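Side-chain contact in DUF4439 domain-containing protein (Mycobacterium tuberculosis, PDB 2IB0), which is of unknown function but adopts a four-helix bundle and belongs to a family of the ferritin clan: residues A[142-145]-A[146-149]. Numbering follows the deposited sequence.
Sequences TRWN and RVLG
Val-147 loosely overlaps the indole of Trp-144 one turn back, its CB 4.4 Å from Trp-144 CE3 and oblique to the ring. With CG1 anti to the backbone N (chi1 175°), CG2 falls beside that N, anti to the carbonyl carbon, and rests 3.4 Å from Arg-143 O, the acceptor of Val-147's own amide. Leu-148 follows the same pattern: CG lies 3.7 Å from Trp-144 O, which accepts the hydrogen bond of Leu-148 N at an N-H...O angle of 167°, and methyl CD1 reaches 4.0 Å from Asn-145 ND2, the side chains crossing obliquely. Four successive i to i-4 backbone hydrogen bonds, from Arg-146 N to Gly-149 N, identify alpha-helix near the C-terminal end of helix 124-150, in the four-helix bundle of this ferritin-clan protein. Trp-144 is buried against Leu-54 and Val-55 of helix 52-75 and Ala-100, Ala-103 and Val-104 of helix 96-120, joining three helices. Arg-146 bends at chi3 (-71°), turning one face of its guanidinium to Thr-142 O, with NH1 a long 4.5 Å from Thr-142 OG1, a hydroxyl hydrogen-bonded to Val-139 O. Here Arg-146 packs on Arg-143 of the second subunit, its NH1 close to the like-charged NH1 of that subunit's Arg-146.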
loop_
_atom_site.group_PDB
_atom_site.type_symbol
_atom_site.label_atom_id
_atom_site.label_comp_id
_atom_site.label_asym_id
_atom_site.label_seq_id
_atom_site.Cartn_x
_atom_site.Cartn_y
_atom_site.Cartn_z
ATOM N N THR A 142 5.438 7.185 1.017
ATOM C CA THR A 142 6.091 7.556 -0.223
ATOM C C THR A 142 5.956 9.078 -0.447
ATOM O O THR A 142 6.855 9.708 -0.986
ATOM C CB THR A 142 5.526 6.822 -1.498
ATOM O OG1 THR A 142 4.224 7.333 -1.783
ATOM C CG2 THR A 142 5.418 5.349 -1.291
ATOM N N ARG A 143 4.806 9.651 -0.099
ATOM C CA ARG A 143 4.616 11.105 -0.202
ATOM C C ARG A 143 5.595 11.928 0.681
ATOM O O ARG A 143 6.092 12.950 0.259
ATOM C CB ARG A 143 3.168 11.478 0.153
ATOM C CG ARG A 143 2.222 10.912 -0.840
ATOM C CD ARG A 143 0.723 11.211 -0.573
ATOM N NE ARG A 143 0.463 12.646 -0.714
ATOM C CZ ARG A 143 -0.579 13.313 -0.197
ATOM N NH1 ARG A 143 -1.527 12.700 0.540
ATOM N NH2 ARG A 143 -0.668 14.630 -0.409
ATOM N N TRP A 144 5.872 11.476 1.889
ATOM C CA TRP A 144 6.855 12.143 2.751
ATOM C C TRP A 144 8.303 11.932 2.304
ATOM O O TRP A 144 9.131 12.813 2.476
ATOM C CB TRP A 144 6.676 11.727 4.217
ATOM C CG TRP A 144 5.511 12.390 4.855
ATOM C CD1 TRP A 144 4.277 11.839 5.121
ATOM C CD2 TRP A 144 5.461 13.755 5.333
ATOM N NE1 TRP A 144 3.456 12.790 5.723
ATOM C CE2 TRP A 144 4.164 13.965 5.877
ATOM C CE3 TRP A 144 6.395 14.814 5.361
ATOM C CZ2 TRP A 144 3.762 15.214 6.448
ATOM C CZ3 TRP A 144 5.990 16.063 5.934
ATOM C CH2 TRP A 144 4.681 16.235 6.458
ATOM N N ASN A 145 8.588 10.766 1.703
ATOM C CA ASN A 145 9.878 10.481 1.119
ATOM C C ASN A 145 10.149 11.360 -0.108
ATOM O O ASN A 145 11.286 11.734 -0.373
ATOM C CB ASN A 145 9.945 9.022 0.717
ATOM C CG ASN A 145 10.565 8.143 1.785
ATOM O OD1 ASN A 145 10.031 7.041 2.114
ATOM N ND2 ASN A 145 11.712 8.584 2.321
ATOM N N ARG A 146 9.092 11.656 -0.856
ATOM C CA ARG A 146 9.154 12.568 -1.969
ATOM C C ARG A 146 9.432 13.998 -1.457
ATOM O O ARG A 146 10.198 14.731 -2.071
ATOM C CB ARG A 146 7.843 12.517 -2.751
ATOM C CG ARG A 146 7.856 13.210 -4.070
ATOM C CD ARG A 146 6.634 12.710 -4.887
ATOM N NE ARG A 146 6.811 11.315 -5.332
ATOM C CZ ARG A 146 5.873 10.353 -5.300
ATOM N NH1 ARG A 146 4.654 10.580 -4.829
ATOM N NH2 ARG A 146 6.178 9.136 -5.731
ATOM N N VAL A 147 8.825 14.379 -0.330
ATOM C CA VAL A 147 9.202 15.622 0.340
ATOM C C VAL A 147 10.700 15.649 0.726
ATOM O O VAL A 147 11.427 16.591 0.367
ATOM C CB VAL A 147 8.256 15.916 1.561
ATOM C CG1 VAL A 147 8.740 17.153 2.341
ATOM C CG2 VAL A 147 6.824 16.151 1.056
ATOM N N LEU A 148 11.191 14.638 1.455
ATOM C CA LEU A 148 12.632 14.582 1.816
ATOM C C LEU A 148 13.539 14.700 0.605
ATOM O O LEU A 148 14.501 15.436 0.644
ATOM C CB LEU A 148 12.969 13.266 2.528
ATOM C CG LEU A 148 12.501 13.205 3.979
ATOM C CD1 LEU A 148 12.703 11.788 4.544
ATOM C CD2 LEU A 148 13.278 14.249 4.790
ATOM N N GLY A 149 13.259 13.903 -0.445
ATOM C CA GLY A 149 14.052 13.869 -1.693
ATOM C C GLY A 149 14.149 15.190 -2.445
ATOM O O GLY A 149 15.076 15.394 -3.214
#